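Local atomic coordinates of major capsid protein (Faustovirus, PDB entry 5J7O), a protein that is a double jelly-roll major capsid protein whose trimers probably build the protein shell of a large double-stranded DNA virus. Residues Asp547-Asn552 with Ala566-Phe571; Cys572-Pro575 with Pro580-His583. All coordinates share one frame; numbering follows the deposited sequence.

Overall arrangement
Both contacts lie on the same side of the chain's centre, in the C-terminal part of the chain, and their centres are about 13 Å apart. They follow one another along the chain: contact 1 packs the end of helix 542-552 on strand 567-570, and contact 2 closes the loop into which that strand runs. Pro575 joins the two, with its CB 3.9 Å from Phe568 CZ and its CD 4.0 Å from Asn570 ND2. Asn570 also accepts a hydrogen bond from Cys572 N through its OD1. Both contacts reach the second subunit of the trimer, where Tyr71 meets Asn570 as well as Cys572 and Leu573.

Contact 1. Residues Asp547-Asn552 with Ala566-Phe571; sequences DYIPWN and ALFLNF
In the double jelly-roll of this capsid protein, a helix packs on an edge strand of a four-stranded antiparallel sheet: Ile549 and Pro550 of helix 542-552 meet Phe568 and Asn570 of strand 567-570. The two short axes approach to 7.8 Å at an angle of 62°. Ile549 does most of the touching. Its chi1 of -73° puts CG1 beside the backbone N and CG2 anti to it. Ile549 CG2 arrives at the edge of the Phe568 ring, near the ring plane, 3.6 Å from Phe568 CD1. Ile549 CG2 also lies 3.8 Å from Asn570 CB, and so touches the side chains of two alternate strand residues. Ile549 CG2 and CD1 are both 3.5 Å from Phe568 O. Where the helix kinks, Pro550 adds a looser contact, its CG 4.1 Å from Phe568 CB, the two side chains running past each other in opposite directions. The contact is buried, and apart from the Phe568 carbonyl oxygen the touching atoms are carbons. Phe568 stacks on Phe446 and also meets Phe212 of helix 203-212, on which Pro550 packs too. Backbone bonds tie Leu567 and Leu569 to strand 444-453, while Tyr548 and Trp551 meet the second subunit.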
loop_
_atom_site.group_PDB
_atom_site.type_symbol
_atom_site.label_atom_id
_atom_site.label_comp_id
_atom_site.label_asym_id
_atom_site.label_seq_id
_atom_site.Cartn_x
_atom_site.Cartn_y
_atom_site.Cartn_z
ATOM N N ASP B 547 2.255 -12.565 -14.324
ATOM C CA ASP B 547 1.818 -11.178 -14.407
ATOM C C ASP B 547 0.605 -10.977 -15.306
ATOM O O ASP B 547 -0.351 -10.308 -14.905
ATOM C CB ASP B 547 2.976 -10.295 -14.888
ATOM C CG ASP B 547 4.200 -10.412 -14.004
ATOM O OD1 ASP B 547 4.039 -10.718 -12.805
ATOM O OD2 ASP B 547 5.322 -10.201 -14.510
ATOM N N TYR B 548 0.612 -11.540 -16.516
ATOM C CA TYR B 548 -0.456 -11.226 -17.460
ATOM C C TYR B 548 -1.766 -11.909 -17.080
ATOM O O TYR B 548 -2.813 -11.256 -17.001
ATOM C CB TYR B 548 -0.060 -11.611 -18.883
ATOM C CG TYR B 548 -1.191 -11.360 -19.848
ATOM C CD1 TYR B 548 -1.854 -12.410 -20.467
ATOM C CD2 TYR B 548 -1.628 -10.068 -20.100
ATOM C CE1 TYR B 548 -2.903 -12.175 -21.336
ATOM C CE2 TYR B 548 -2.675 -9.824 -20.960
ATOM C CZ TYR B 548 -3.307 -10.879 -21.578
ATOM O OH TYR B 548 -4.351 -10.634 -22.439
ATOM N N ILE B 549 -1.733 -13.227 -16.865
ATOM C CA ILE B 549 -2.969 -13.963 -16.589
ATOM C C ILE B 549 -3.665 -13.469 -15.325
ATOM O O ILE B 549 -4.879 -13.210 -15.378
ATOM C CB ILE B 549 -2.693 -15.477 -16.569
ATOM C CG1 ILE B 549 -2.456 -15.993 -17.990
ATOM C CG2 ILE B 549 -3.843 -16.226 -15.908
ATOM C CD1 ILE B 549 -2.241 -17.491 -18.071
ATOM N N PRO B 550 -2.989 -13.314 -14.178
ATOM C CA PRO B 550 -3.698 -12.774 -13.005
ATOM C C PRO B 550 -4.177 -11.344 -13.191
ATOM O O PRO B 550 -5.167 -10.948 -12.562
ATOM C CB PRO B 550 -2.655 -12.882 -11.884
ATOM C CG PRO B 550 -1.718 -13.942 -12.342
ATOM C CD PRO B 550 -1.627 -13.749 -13.821
ATOM N N TRP B 551 -3.508 -10.554 -14.034
ATOM C CA TRP B 551 -3.968 -9.191 -14.286
ATOM C C TRP B 551 -5.264 -9.185 -15.086
ATOM O O TRP B 551 -6.193 -8.431 -14.770
ATOM C CB TRP B 551 -2.889 -8.392 -15.019
ATOM C CG TRP B 551 -3.368 -7.058 -15.526
ATOM C CD1 TRP B 551 -3.403 -5.881 -14.834
ATOM C CD2 TRP B 551 -3.882 -6.769 -16.833
ATOM N NE1 TRP B 551 -3.908 -4.879 -15.630
ATOM C CE2 TRP B 551 -4.208 -5.399 -16.861
ATOM C CE3 TRP B 551 -4.096 -7.537 -17.982
ATOM C CZ2 TRP B 551 -4.739 -4.781 -17.992
ATOM C CZ3 TRP B 551 -4.622 -6.923 -19.102
ATOM C CH2 TRP B 551 -4.938 -5.559 -19.100
ATOM N N ASN B 552 -5.351 -10.028 -16.115
ATOM C CA ASN B 552 -6.471 -9.959 -17.047
ATOM C C ASN B 552 -7.732 -10.588 -16.466
ATOM O O ASN B 552 -8.820 -10.009 -16.555
ATOM C CB ASN B 552 -6.090 -10.637 -18.365
ATOM C CG ASN B 552 -7.177 -10.523 -19.417
ATOM O OD1 ASN B 552 -7.402 -9.452 -19.979
ATOM N ND2 ASN B 552 -7.852 -11.633 -19.696
ATOM N N ALA B 566 5.251 -17.377 -8.443
ATOM C CA ALA B 566 3.878 -17.863 -8.396
ATOM C C ALA B 566 3.255 -17.746 -9.782
ATOM O O ALA B 566 3.103 -16.640 -10.309
ATOM C CB ALA B 566 3.064 -17.081 -7.367
ATOM N N LEU B 567 2.888 -18.885 -10.364
ATOM C CA LEU B 567 2.311 -18.929 -11.698
ATOM C C LEU B 567 0.893 -19.479 -11.636
ATOM O O LEU B 567 0.573 -20.332 -10.802
ATOM C CB LEU B 567 3.166 -19.774 -12.653
ATOM C CG LEU B 567 4.392 -19.086 -13.264
ATOM C CD1 LEU B 567 5.488 -18.844 -12.233
ATOM C CD2 LEU B 567 4.928 -19.890 -14.433
ATOM N N PHE B 568 0.046 -18.979 -12.533
ATOM C CA PHE B 568 -1.383 -19.278 -12.542
ATOM C C PHE B 568 -1.766 -19.735 -13.943
ATOM O O PHE B 568 -1.830 -18.918 -14.868
ATOM C CB PHE B 568 -2.191 -18.048 -12.115
ATOM C CG PHE B 568 -3.657 -18.310 -11.911
ATOM C CD1 PHE B 568 -4.553 -18.174 -12.959
ATOM C CD2 PHE B 568 -4.144 -18.670 -10.664
ATOM C CE1 PHE B 568 -5.901 -18.405 -12.774
ATOM C CE2 PHE B 568 -5.495 -18.902 -10.473
ATOM C CZ PHE B 568 -6.373 -18.770 -11.529
ATOM N N LEU B 569 -2.012 -21.035 -14.104
ATOM C CA LEU B 569 -2.396 -21.608 -15.391
ATOM C C LEU B 569 -3.919 -21.664 -15.456
ATOM O O LEU B 569 -4.540 -22.516 -14.816
ATOM C CB LEU B 569 -1.794 -23.000 -15.569
ATOM C CG LEU B 569 -0.355 -23.260 -15.114
ATOM C CD1 LEU B 569 0.010 -24.722 -15.330
ATOM C CD2 LEU B 569 0.626 -22.359 -15.836
ATOM N N ASN B 570 -4.519 -20.775 -16.241
ATOM C CA ASN B 570 -5.967 -20.604 -16.258
ATOM C C ASN B 570 -6.596 -21.350 -17.429
ATOM O O ASN B 570 -6.049 -21.375 -18.535
ATOM C CB ASN B 570 -6.332 -19.120 -16.333
ATOM C CG ASN B 570 -7.826 -18.884 -16.254
ATOM O OD1 ASN B 570 -8.580 -19.739 -15.793
ATOM N ND2 ASN B 570 -8.262 -17.713 -16.702
ATOM N N PHE B 571 -7.763 -21.951 -17.174
ATOM C CA PHE B 571 -8.520 -22.658 -18.200
ATOM C C PHE B 571 -9.997 -22.278 -18.196
ATOM O O PHE B 571 -10.783 -22.889 -18.931
ATOM C CB PHE B 571 -8.374 -24.174 -18.032
ATOM C CG PHE B 571 -6.953 -24.633 -17.909
ATOM C CD1 PHE B 571 -6.151 -24.752 -19.032
ATOM C CD2 PHE B 571 -6.418 -24.947 -16.671
ATOM C CE1 PHE B 571 -4.842 -25.178 -18.922
ATOM C CE2 PHE B 571 -5.110 -25.372 -16.555
ATOM C CZ PHE B 571 -4.320 -25.487 -17.682
#

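Contact 2. Residues Cys572-Pro575 with Pro580-His583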
loop_
_atom_site.group_PDB
_atom_site.type_symbol
_atom_site.label_atom_id
_atom_site.label_comp_id
_atom_site.label_asym_id
_atom_site.label_seq_id
_atom_site.Cartn_x
_atom_site.Cartn_y
_atom_site.Cartn_z
ATOM N N CYS B 572 -10.394 -21.301 -17.387
ATOM C CA CYS B 572 -11.763 -20.809 -17.359
ATOM C C CYS B 572 -11.755 -19.298 -17.548
ATOM O O CYS B 572 -10.724 -18.637 -17.402
ATOM C CB CYS B 572 -12.472 -21.174 -16.047
ATOM S SG CYS B 572 -11.769 -20.395 -14.577
ATOM N N LEU B 573 -12.928 -18.755 -17.876
ATOM C CA LEU B 573 -13.029 -17.323 -18.130
ATOM C C LEU B 573 -13.109 -16.510 -16.846
ATOM O O LEU B 573 -12.661 -15.358 -16.822
ATOM C CB LEU B 573 -14.246 -17.024 -19.006
ATOM C CG LEU B 573 -14.137 -17.393 -20.485
ATOM C CD1 LEU B 573 -15.425 -17.047 -21.214
ATOM C CD2 LEU B 573 -12.951 -16.686 -21.123
ATOM N N TYR B 574 -13.667 -17.074 -15.779
ATOM C CA TYR B 574 -13.907 -16.336 -14.538
ATOM C C TYR B 574 -13.484 -17.175 -13.343
ATOM O O TYR B 574 -14.322 -17.694 -12.594
ATOM C CB TYR B 574 -15.377 -15.922 -14.439
ATOM C CG TYR B 574 -15.843 -15.163 -15.657
ATOM C CD1 TYR B 574 -15.502 -13.830 -15.837
ATOM C CD2 TYR B 574 -16.605 -15.783 -16.638
ATOM C CE1 TYR B 574 -15.914 -13.133 -16.952
ATOM C CE2 TYR B 574 -17.023 -15.093 -17.757
ATOM C CZ TYR B 574 -16.675 -13.768 -17.909
ATOM O OH TYR B 574 -17.090 -13.073 -19.022
ATOM N N PRO B 575 -12.177 -17.322 -13.126
ATOM C CA PRO B 575 -11.705 -17.997 -11.907
ATOM C C PRO B 575 -12.132 -17.227 -10.668
ATOM O O PRO B 575 -11.855 -16.032 -10.529
ATOM C CB PRO B 575 -10.180 -18.008 -12.080
ATOM C CG PRO B 575 -9.897 -16.886 -13.019
ATOM C CD PRO B 575 -11.062 -16.839 -13.958
ATOM N N PRO B 580 -19.802 -22.260 -13.637
ATOM C CA PRO B 580 -18.695 -22.767 -14.455
ATOM C C PRO B 580 -18.475 -21.899 -15.684
ATOM O O PRO B 580 -19.409 -21.313 -16.236
ATOM C CB PRO B 580 -19.152 -24.178 -14.842
ATOM C CG PRO B 580 -20.175 -24.544 -13.823
ATOM C CD PRO B 580 -20.860 -23.267 -13.449
ATOM N N SER B 581 -17.210 -21.821 -16.113
ATOM C CA SER B 581 -16.878 -20.981 -17.259
ATOM C C SER B 581 -15.749 -21.560 -18.110
ATOM O O SER B 581 -15.081 -20.800 -18.820
ATOM C CB SER B 581 -16.497 -19.570 -16.790
ATOM O OG SER B 581 -15.470 -19.616 -15.815
ATOM N N GLY B 582 -15.522 -22.867 -18.068
ATOM C CA GLY B 582 -14.456 -23.496 -18.830
ATOM C C GLY B 582 -13.633 -24.407 -17.944
ATOM O O GLY B 582 -13.492 -24.185 -16.738
ATOM N N HIS B 583 -13.077 -25.454 -18.549
ATOM C CA HIS B 583 -12.285 -26.430 -17.811
ATOM C C HIS B 583 -11.503 -27.281 -18.800
ATOM O O HIS B 583 -11.760 -27.266 -20.007
ATOM C CB HIS B 583 -13.166 -27.313 -16.922
ATOM C CG HIS B 583 -14.214 -28.074 -17.675
ATOM N ND1 HIS B 583 -15.483 -27.579 -17.889
ATOM C CD2 HIS B 583 -14.183 -29.293 -18.261
ATOM C CE1 HIS B 583 -16.187 -28.461 -18.577
ATOM N NE2 HIS B 583 -15.422 -29.510 -18.815
HETATM O O HOH W 1 -15.869 -20.213 -13.269
#
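Ser581 faces the turn of chain formed by Cys572, Leu573 and Tyr574, and backbone and side chain of this one residue supply both hydrogen bonds between the two loop segments. Preceding it, Pro580 directs its CB away from 572-575 and packs on Tyr63 of the second subunit and Ile19 of the third. Ser581 then turns in. With chi1 at 54°, Ser581 OG sits between its own backbone N and carbonyl carbon and accepts a hydrogen bond from Tyr574 N at 3.1 Å, with an N-H...O angle of 151°. A water molecule 2.6 Å from Ser581 OG also donates to Tyr574 O; it links the hydroxyl to that carbonyl, while OG takes Tyr574 N directly. Ser581 CB lies at the edge of the tyrosine ring, 3.8 Å from Tyr574 CD2. Ser581 O accepts a hydrogen bond from Leu573 N at 3.1 Å; this donor stands about 50° out of the carbonyl plane. Gly582 follows, its CA 4.1 Å from Cys572 CA. A CB here would lie tight against Cys572 CA and be jammed against Ser581 O, which suits a residue without a side chain. Gly582 O comes within 3.3 Å of Cys572 CB. At His583 the segment leaves the contact, and NE2 is hydrogen-bonded to Asp16 of the third subunit. Consecutive amides of 572-575 are thus gripped by a carbonyl and a hydroxyl of the same residue, which fixes the two limbs of the loop against each other where they face neighbouring subunits, without any charged group in the contact.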